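Local coordinates for protein cytokinin riboside 5'-monophosphate phosphoribohydrolase (Corynebacterium glutamicum, PDB 5WQ3) that belongs to the SLOG clan of proteins and has a Rossmann-like fold, with helices flanking a parallel beta sheet, at residues C[195-208]-C[228-242]. Residues are numbered along the deposited sequence; the frame is centred on the assembly and turned at random.
Sequences PIVLIGTEFWAGLV and RMLVTDDLDQAVKFI. With PGE (triethylene glycol), chain M.
D233 meets the first turn of helix 201-208 with both carboxylate oxygens: OD1 accepts from T201 N (3.0 Å), and OD2 takes the T201 OG1 hydroxyl at 2.6 Å. Each is approached on its syn side, about 30° out of the carboxylate plane. With chi1 at 45°, OG1 sits between backbone N and carbonyl carbon and turns to OD2, while CG2 lies near the triethylene glycol. Just before this, strands 196-199 and 230-232 pair in parallel through three backbone bonds, starting with L230 N to I196 O; a fourth, G200 N to T232 O, follows just past the strand end. On one face of the pair V197 splits its branches, CG1 against A238 CB (4.0 Å) and CG2 against F241 CD2; I199 CD1 touches both A238 CB and L235 CD2, and the F241 ring carries L230 CB over its centre. On the other face M229 SD lies 3.8 Å from L198 CD1, and V231 CG2 touches V208 CG2. T232 OG1 accepts from D234 N in an ST turn and donates to Q237 OE1, while D234 OD1 caps helix 235-242 at Q237 N. The segments are successive beta-alpha units at one end of a Rossmann-like parallel sheet.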
ATOM      1  N   PRO C 195     -37.865  13.318 -64.529  1.00 19.17           N
ATOM      2  CA  PRO C 195     -37.102  12.131 -64.974  1.00 19.23           C
ATOM      3  C   PRO C 195     -36.343  11.436 -63.835  1.00 18.38           C
ATOM      4  O   PRO C 195     -35.958  12.044 -62.826  1.00 15.63           O
ATOM      5  CB  PRO C 195     -36.164  12.704 -66.043  1.00 19.97           C
ATOM      6  CG  PRO C 195     -36.059  14.144 -65.710  1.00 20.14           C
ATOM      7  CD  PRO C 195     -37.414  14.519 -65.209  1.00 18.75           C
ATOM      8  N   ILE C 196     -36.119  10.133 -64.006  1.00 16.63           N
ATOM      9  CA  ILE C 196     -35.605   9.333 -62.960  1.00 17.42           C
ATOM     10  C   ILE C 196     -34.538   8.520 -63.630  1.00 18.25           C
ATOM     11  O   ILE C 196     -34.823   7.833 -64.639  1.00 18.87           O
ATOM     12  CB  ILE C 196     -36.668   8.389 -62.363  1.00 18.13           C
ATOM     13  CG1 ILE C 196     -37.835   9.183 -61.726  1.00 17.92           C
ATOM     14  CG2 ILE C 196     -35.979   7.449 -61.359  1.00 20.22           C
ATOM     15  CD1 ILE C 196     -39.008   8.312 -61.375  1.00 18.81           C
ATOM     16  N   VAL C 197     -33.332   8.618 -63.108  1.00 19.47           N
ATOM     17  CA  VAL C 197     -32.210   7.905 -63.738  1.00 21.18           C
ATOM     18  C   VAL C 197     -31.483   7.051 -62.737  1.00 23.14           C
ATOM     19  O   VAL C 197     -31.258   7.507 -61.586  1.00 18.69           O
ATOM     20  CB  VAL C 197     -31.169   8.870 -64.323  1.00 20.67           C
ATOM     21  CG1 VAL C 197     -30.086   8.070 -65.067  1.00 22.44           C
ATOM     22  CG2 VAL C 197     -31.839   9.855 -65.244  1.00 19.26           C
ATOM     23  N   LEU C 198     -31.157   5.794 -63.137  1.00 21.37           N
ATOM     24  CA  LEU C 198     -30.338   4.930 -62.276  1.00 22.35           C
ATOM     25  C   LEU C 198     -28.967   4.774 -62.943  1.00 22.78           C
ATOM     26  O   LEU C 198     -28.909   4.444 -64.111  1.00 23.66           O
ATOM     27  CB  LEU C 198     -31.006   3.523 -61.991  1.00 21.24           C
ATOM     28  CG  LEU C 198     -32.544   3.456 -61.641  1.00 21.70           C
ATOM     29  CD1 LEU C 198     -33.015   2.050 -61.421  1.00 21.72           C
ATOM     30  CD2 LEU C 198     -32.928   4.264 -60.411  1.00 23.50           C
ATOM     31  N   ILE C 199     -27.896   4.967 -62.194  1.00 22.61           N
ATOM     32  CA  ILE C 199     -26.536   4.830 -62.675  1.00 21.41           C
ATOM     33  C   ILE C 199     -25.894   3.561 -62.165  1.00 23.23           C
ATOM     34  O   ILE C 199     -25.798   3.380 -61.004  1.00 21.53           O
ATOM     35  CB  ILE C 199     -25.665   5.985 -62.205  1.00 21.12           C
ATOM     36  CG1 ILE C 199     -26.289   7.325 -62.556  1.00 22.72           C
ATOM     37  CG2 ILE C 199     -24.246   5.829 -62.695  1.00 23.14           C
ATOM     38  CD1 ILE C 199     -26.235   7.739 -63.982  1.00 23.24           C
ATOM     39  N   GLY C 200     -25.406   2.724 -63.070  1.00 24.98           N
ATOM     40  CA  GLY C 200     -24.797   1.482 -62.706  1.00 22.57           C
ATOM     41  C   GLY C 200     -25.676   0.373 -63.226  1.00 25.87           C
ATOM     42  O   GLY C 200     -26.625  -0.040 -62.594  1.00 23.16           O
ATOM     43  N   THR C 201     -25.354  -0.106 -64.413  1.00 22.66           N
ATOM     44  CA  THR C 201     -26.253  -1.005 -65.091  1.00 23.99           C
ATOM     45  C   THR C 201     -26.183  -2.352 -64.413  1.00 24.58           C
ATOM     46  O   THR C 201     -27.152  -3.022 -64.284  1.00 24.98           O
ATOM     47  CB  THR C 201     -25.903  -1.203 -66.568  1.00 25.47           C
ATOM     48  OG1 THR C 201     -24.499  -1.404 -66.698  1.00 29.10           O
ATOM     49  CG2 THR C 201     -26.373  -0.068 -67.396  1.00 23.12           C
ATOM     50  N   GLU C 202     -24.987  -2.738 -64.032  1.00 27.04           N
ATOM     51  CA  GLU C 202     -24.774  -4.020 -63.410  1.00 31.75           C
ATOM     52  C   GLU C 202     -25.351  -4.018 -62.011  1.00 28.13           C
ATOM     53  O   GLU C 202     -25.944  -4.963 -61.607  1.00 28.16           O
ATOM     54  CB  GLU C 202     -23.300  -4.349 -63.365  1.00 35.66           C
ATOM     55  CG  GLU C 202     -22.843  -5.196 -64.520  1.00 44.48           C
ATOM     56  CD  GLU C 202     -21.340  -5.351 -64.585  1.00 51.16           C
ATOM     57  OE1 GLU C 202     -20.724  -5.709 -63.577  1.00 52.23           O
ATOM     58  OE2 GLU C 202     -20.775  -5.115 -65.656  1.00 60.29           O
ATOM     59  N   PHE C 203     -25.175  -2.928 -61.302  1.00 23.97           N
ATOM     60  CA  PHE C 203     -25.714  -2.828 -59.963  1.00 25.06           C
ATOM     61  C   PHE C 203     -27.225  -2.963 -59.949  1.00 23.30           C
ATOM     62  O   PHE C 203     -27.761  -3.723 -59.233  1.00 23.86           O
ATOM     63  CB  PHE C 203     -25.256  -1.561 -59.271  1.00 25.11           C
ATOM     64  CG  PHE C 203     -25.852  -1.378 -57.917  1.00 28.44           C
ATOM     65  CD1 PHE C 203     -25.251  -1.899 -56.820  1.00 28.24           C
ATOM     66  CD2 PHE C 203     -27.025  -0.693 -57.758  1.00 27.30           C
ATOM     67  CE1 PHE C 203     -25.805  -1.742 -55.592  1.00 29.85           C
ATOM     68  CE2 PHE C 203     -27.571  -0.532 -56.519  1.00 27.40           C
ATOM     69  CZ  PHE C 203     -26.969  -1.071 -55.449  1.00 25.09           C
ATOM     70  N   TRP C 204     -27.890  -2.249 -60.820  1.00 25.42           N
ATOM     71  CA  TRP C 204     -29.336  -2.141 -60.802  1.00 22.90           C
ATOM     72  C   TRP C 204     -30.066  -3.231 -61.535  1.00 23.45           C
ATOM     73  O   TRP C 204     -31.288  -3.370 -61.389  1.00 18.85           O
ATOM     74  CB  TRP C 204     -29.721  -0.776 -61.354  1.00 24.20           C
ATOM     75  CG  TRP C 204     -29.322   0.390 -60.468  1.00 22.08           C
ATOM     76  CD1 TRP C 204     -28.361   1.311 -60.714  1.00 20.69           C
ATOM     77  CD2 TRP C 204     -29.994   0.815 -59.256  1.00 23.58           C
ATOM     78  NE1 TRP C 204     -28.359   2.305 -59.679  1.00 22.11           N
ATOM     79  CE2 TRP C 204     -29.353   1.996 -58.791  1.00 23.47           C
ATOM     80  CE3 TRP C 204     -31.075   0.298 -58.515  1.00 25.73           C
ATOM     81  CZ2 TRP C 204     -29.723   2.637 -57.585  1.00 25.96           C
ATOM     82  CZ3 TRP C 204     -31.452   0.956 -57.323  1.00 26.50           C
ATOM     83  CH2 TRP C 204     -30.780   2.101 -56.879  1.00 24.33           C
ATOM     84  N   ALA C 205     -29.350  -4.040 -62.332  1.00 23.89           N
ATOM     85  CA  ALA C 205     -30.062  -4.915 -63.294  1.00 24.24           C
ATOM     86  C   ALA C 205     -31.073  -5.834 -62.603  1.00 22.19           C
ATOM     87  O   ALA C 205     -32.195  -6.000 -63.044  1.00 25.51           O
ATOM     88  CB  ALA C 205     -29.074  -5.768 -64.198  1.00 24.54           C
ATOM     89  N   GLY C 206     -30.676  -6.446 -61.512  1.00 23.74           N
ATOM     90  CA  GLY C 206     -31.550  -7.414 -60.877  1.00 21.30           C
ATOM     91  C   GLY C 206     -32.789  -6.800 -60.267  1.00 22.26           C
ATOM     92  O   GLY C 206     -33.863  -7.420 -60.244  1.00 20.61           O
ATOM     93  N   LEU C 207     -32.688  -5.548 -59.813  1.00 21.46           N
ATOM     94  CA  LEU C 207     -33.915  -4.912 -59.354  1.00 20.64           C
ATOM     95  C   LEU C 207     -34.849  -4.636 -60.525  1.00 20.32           C
ATOM     96  O   LEU C 207     -36.037  -4.876 -60.494  1.00 22.70           O
ATOM     97  CB  LEU C 207     -33.516  -3.584 -58.627  1.00 19.10           C
ATOM     98  CG  LEU C 207     -34.754  -2.845 -58.086  1.00 19.47           C
ATOM     99  CD1 LEU C 207     -35.508  -3.653 -57.051  1.00 19.64           C
ATOM    100  CD2 LEU C 207     -34.409  -1.426 -57.582  1.00 18.63           C
ATOM    101  N   VAL C 208     -34.301  -4.043 -61.574  1.00 23.23           N
ATOM    102  CA  VAL C 208     -35.133  -3.689 -62.738  1.00 22.93           C
ATOM    103  C   VAL C 208     -35.738  -4.962 -63.395  1.00 24.08           C
ATOM    104  O   VAL C 208     -36.884  -4.949 -63.801  1.00 19.92           O
ATOM    105  CB  VAL C 208     -34.327  -2.794 -63.728  1.00 25.60           C
ATOM    106  CG1 VAL C 208     -35.192  -2.450 -64.934  1.00 31.89           C
ATOM    107  CG2 VAL C 208     -33.894  -1.525 -63.026  1.00 25.12           C
ATOM    108  N   ARG C 228     -40.008   4.203 -68.168  1.00 31.62           N
ATOM    109  CA  ARG C 228     -39.666   5.628 -68.157  1.00 32.30           C
ATOM    110  C   ARG C 228     -38.395   6.011 -67.400  1.00 34.17           C
ATOM    111  O   ARG C 228     -37.903   7.138 -67.568  1.00 30.03           O
ATOM    112  CB  ARG C 228     -40.815   6.410 -67.550  1.00 38.95           C
ATOM    113  CG  ARG C 228     -40.963   6.257 -66.034  1.00 43.21           C
ATOM    114  CD  ARG C 228     -42.345   6.717 -65.555  1.00 45.81           C
ATOM    115  NE  ARG C 228     -42.665   7.972 -66.230  1.00 49.76           N
ATOM    116  CZ  ARG C 228     -43.857   8.352 -66.697  1.00 51.87           C
ATOM    117  NH1 ARG C 228     -44.932   7.597 -66.572  1.00 54.76           N
ATOM    118  NH2 ARG C 228     -43.969   9.525 -67.312  1.00 54.11           N
ATOM    119  N   MET C 229     -37.852   5.100 -66.574  1.00 29.00           N
ATOM    120  CA  MET C 229     -36.554   5.346 -65.966  1.00 29.72           C
ATOM    121  C   MET C 229     -35.459   5.039 -66.967  1.00 27.33           C
ATOM    122  O   MET C 229     -35.488   4.039 -67.631  1.00 34.26           O
ATOM    123  CB  MET C 229     -36.262   4.395 -64.821  1.00 29.44           C
ATOM    124  CG  MET C 229     -37.158   4.498 -63.649  1.00 34.04           C
ATOM    125  SD  MET C 229     -36.415   3.612 -62.265  1.00 36.36           S
ATOM    126  CE  MET C 229     -37.228   2.036 -62.519  1.00 38.17           C
ATOM    127  N   LEU C 230     -34.401   5.790 -66.945  1.00 25.19           N
ATOM    128  CA  LEU C 230     -33.223   5.407 -67.679  1.00 23.76           C
ATOM    129  C   LEU C 230     -32.292   4.716 -66.726  1.00 23.70           C
ATOM    130  O   LEU C 230     -32.091   5.182 -65.610  1.00 24.58           O
ATOM    131  CB  LEU C 230     -32.538   6.637 -68.220  1.00 23.11           C
ATOM    132  CG  LEU C 230     -31.175   6.435 -68.812  1.00 23.61           C
ATOM    133  CD1 LEU C 230     -31.190   5.477 -70.008  1.00 24.02           C
ATOM    134  CD2 LEU C 230     -30.623   7.791 -69.170  1.00 22.37           C
ATOM    135  N   VAL C 231     -31.743   3.584 -67.152  1.00 19.18           N
ATOM    136  CA  VAL C 231     -30.634   2.927 -66.467  1.00 22.34           C
ATOM    137  C   VAL C 231     -29.372   2.945 -67.349  1.00 22.69           C
ATOM    138  O   VAL C 231     -29.422   2.393 -68.429  1.00 26.01           O
ATOM    139  CB  VAL C 231     -30.973   1.423 -66.142  1.00 20.41           C
ATOM    140  CG1 VAL C 231     -29.892   0.802 -65.290  1.00 22.32           C
ATOM    141  CG2 VAL C 231     -32.340   1.248 -65.484  1.00 21.87           C
ATOM    142  N   THR C 232     -28.262   3.527 -66.911  1.00 22.43           N
ATOM    143  CA  THR C 232     -27.120   3.682 -67.784  1.00 23.23           C
ATOM    144  C   THR C 232     -25.863   3.826 -66.990  1.00 27.49           C
ATOM    145  O   THR C 232     -25.907   4.132 -65.799  1.00 26.18           O
ATOM    146  CB  THR C 232     -27.279   4.923 -68.690  1.00 22.30           C
ATOM    147  OG1 THR C 232     -26.151   5.006 -69.556  1.00 21.44           O
ATOM    148  CG2 THR C 232     -27.352   6.265 -67.784  1.00 20.61           C
ATOM    149  N   ASP C 233     -24.722   3.612 -67.643  1.00 26.01           N
ATOM    150  CA  ASP C 233     -23.415   3.963 -67.082  1.00 25.94           C
ATOM    151  C   ASP C 233     -22.833   5.230 -67.667  1.00 28.35           C
ATOM    152  O   ASP C 233     -21.724   5.644 -67.286  1.00 26.37           O
ATOM    153  CB  ASP C 233     -22.439   2.826 -67.333  1.00 29.41           C
ATOM    154  CG  ASP C 233     -22.800   1.602 -66.539  1.00 31.99           C
ATOM    155  OD1 ASP C 233     -23.227   1.753 -65.336  1.00 29.14           O
ATOM    156  OD2 ASP C 233     -22.697   0.488 -67.084  1.00 27.62           O
ATOM    157  N   ASP C 234     -23.522   5.812 -68.659  1.00 26.17           N
ATOM    158  CA  ASP C 234     -22.961   6.953 -69.391  1.00 23.32           C
ATOM    159  C   ASP C 234     -23.563   8.202 -68.754  1.00 21.72           C
ATOM    160  O   ASP C 234     -24.732   8.437 -68.885  1.00 21.61           O
ATOM    161  CB  ASP C 234     -23.362   6.861 -70.841  1.00 24.80           C
ATOM    162  CG  ASP C 234     -22.731   7.937 -71.703  1.00 29.25           C
ATOM    163  OD1 ASP C 234     -22.718   9.105 -71.322  1.00 30.01           O
ATOM    164  OD2 ASP C 234     -22.265   7.612 -72.813  1.00 33.08           O
ATOM    165  N   LEU C 235     -22.746   8.966 -68.074  1.00 23.06           N
ATOM    166  CA  LEU C 235     -23.202  10.156 -67.368  1.00 23.16           C
ATOM    167  C   LEU C 235     -23.646  11.264 -68.311  1.00 27.22           C
ATOM    168  O   LEU C 235     -24.541  12.034 -67.969  1.00 24.22           O
ATOM    169  CB  LEU C 235     -22.103  10.658 -66.483  1.00 22.62           C
ATOM    170  CG  LEU C 235     -21.575   9.651 -65.473  1.00 25.48           C
ATOM    171  CD1 LEU C 235     -20.372  10.210 -64.738  1.00 27.03           C
ATOM    172  CD2 LEU C 235     -22.641   9.193 -64.481  1.00 26.07           C
ATOM    173  N   ASP C 236     -23.009  11.416 -69.485  1.00 27.03           N
ATOM    174  CA  ASP C 236     -23.526  12.400 -70.427  1.00 25.78           C
ATOM    175  C   ASP C 236     -24.898  12.032 -70.952  1.00 23.97           C
ATOM    176  O   ASP C 236     -25.751  12.873 -71.163  1.00 24.52           O
ATOM    177  CB  ASP C 236     -22.591  12.543 -71.599  1.00 28.46           C
ATOM    178  CG  ASP C 236     -21.332  13.196 -71.236  1.00 29.47           C
ATOM    179  OD1 ASP C 236     -21.329  14.249 -70.551  1.00 33.13           O
ATOM    180  OD2 ASP C 236     -20.316  12.649 -71.656  1.00 40.46           O
ATOM    181  N   GLN C 237     -25.123  10.749 -71.215  1.00 21.76           N
ATOM    182  CA  GLN C 237     -26.460  10.332 -71.557  1.00 20.86           C
ATOM    183  C   GLN C 237     -27.457  10.610 -70.442  1.00 19.71           C
ATOM    184  O   GLN C 237     -28.628  10.863 -70.755  1.00 19.65           O
ATOM    185  CB  GLN C 237     -26.531   8.834 -71.814  1.00 21.29           C
ATOM    186  CG  GLN C 237     -27.862   8.329 -72.280  1.00 21.06           C
ATOM    187  CD  GLN C 237     -27.869   6.805 -72.419  1.00 19.82           C
ATOM    188  OE1 GLN C 237     -26.996   6.131 -71.878  1.00 21.85           O
ATOM    189  NE2 GLN C 237     -28.840   6.274 -73.136  1.00 20.37           N
ATOM    190  N   ALA C 238     -27.054  10.398 -69.185  1.00 20.18           N
ATOM    191  CA  ALA C 238     -27.960  10.644 -68.048  1.00 21.55           C
ATOM    192  C   ALA C 238     -28.404  12.066 -68.087  1.00 20.99           C
ATOM    193  O   ALA C 238     -29.603  12.371 -67.955  1.00 22.55           O
ATOM    194  CB  ALA C 238     -27.251  10.395 -66.719  1.00 23.72           C
ATOM    195  N   VAL C 239     -27.436  12.958 -68.283  1.00 19.52           N
ATOM    196  CA  VAL C 239     -27.734  14.408 -68.108  1.00 19.30           C
ATOM    197  C   VAL C 239     -28.575  14.870 -69.308  1.00 21.83           C
ATOM    198  O   VAL C 239     -29.559  15.609 -69.183  1.00 21.61           O
ATOM    199  CB  VAL C 239     -26.410  15.155 -67.964  1.00 18.37           C
ATOM    200  CG1 VAL C 239     -26.562  16.651 -68.102  1.00 21.34           C
ATOM    201  CG2 VAL C 239     -25.743  14.728 -66.689  1.00 18.13           C
ATOM    202  N   LYS C 240     -28.213  14.398 -70.488  1.00 20.74           N
ATOM    203  CA  LYS C 240     -29.037  14.592 -71.683  1.00 22.65           C
ATOM    204  C   LYS C 240     -30.457  14.059 -71.589  1.00 19.85           C
ATOM    205  O   LYS C 240     -31.352  14.680 -72.122  1.00 19.35           O
ATOM    206  CB  LYS C 240     -28.353  13.953 -72.939  1.00 24.88           C
ATOM    207  CG  LYS C 240     -28.978  14.418 -74.242  1.00 26.79           C
ATOM    208  CD  LYS C 240     -28.378  13.692 -75.480  1.00 29.67           C
ATOM    209  CE  LYS C 240     -28.735  14.444 -76.780  1.00 29.06           C
ATOM    210  NZ  LYS C 240     -30.184  14.371 -77.073  1.00 31.97           N
ATOM    211  N   PHE C 241     -30.682  12.921 -70.925  1.00 20.04           N
ATOM    212  CA  PHE C 241     -32.021  12.422 -70.727  1.00 18.69           C
ATOM    213  C   PHE C 241     -32.827  13.467 -69.913  1.00 18.04           C
ATOM    214  O   PHE C 241     -33.929  13.771 -70.198  1.00 19.95           O
ATOM    215  CB  PHE C 241     -31.917  11.142 -69.970  1.00 19.73           C
ATOM    216  CG  PHE C 241     -33.219  10.449 -69.741  1.00 21.17           C
ATOM    217  CD1 PHE C 241     -33.780   9.633 -70.713  1.00 21.64           C
ATOM    218  CD2 PHE C 241     -33.859  10.574 -68.499  1.00 21.68           C
ATOM    219  CE1 PHE C 241     -34.978   8.949 -70.472  1.00 23.85           C
ATOM    220  CE2 PHE C 241     -35.014   9.907 -68.248  1.00 22.76           C
ATOM    221  CZ  PHE C 241     -35.589   9.071 -69.224  1.00 25.12           C
ATOM    222  N   ILE C 242     -32.205  14.011 -68.931  1.00 18.35           N
ATOM    223  CA  ILE C 242     -32.843  15.045 -68.051  1.00 20.20           C
ATOM    224  C   ILE C 242     -33.131  16.343 -68.795  1.00 20.76           C
ATOM    225  O   ILE C 242     -34.271  16.824 -68.838  1.00 22.19           O
ATOM    226  CB  ILE C 242     -31.952  15.261 -66.819  1.00 19.89           C
ATOM    227  CG1 ILE C 242     -31.867  13.940 -66.056  1.00 19.51           C
ATOM    228  CG2 ILE C 242     -32.506  16.377 -65.868  1.00 18.28           C
ATOM    229  CD1 ILE C 242     -30.918  13.970 -64.873  1.00 20.88           C
TER
HETATM  230  O4  PGE M 302     -28.107   0.792 -70.438  1.00 57.46           O
HETATM  231  C6  PGE M 302     -28.132   2.054 -71.097  1.00 50.41           C
HETATM  232  C5  PGE M 302     -29.405   2.102 -71.927  1.00 55.22           C
HETATM  233  O3  PGE M 302     -29.397   3.283 -72.724  1.00 39.44           O
HETATM  234  O   HOH W   1     -22.277  -1.101 -64.494  1.00 25.58           O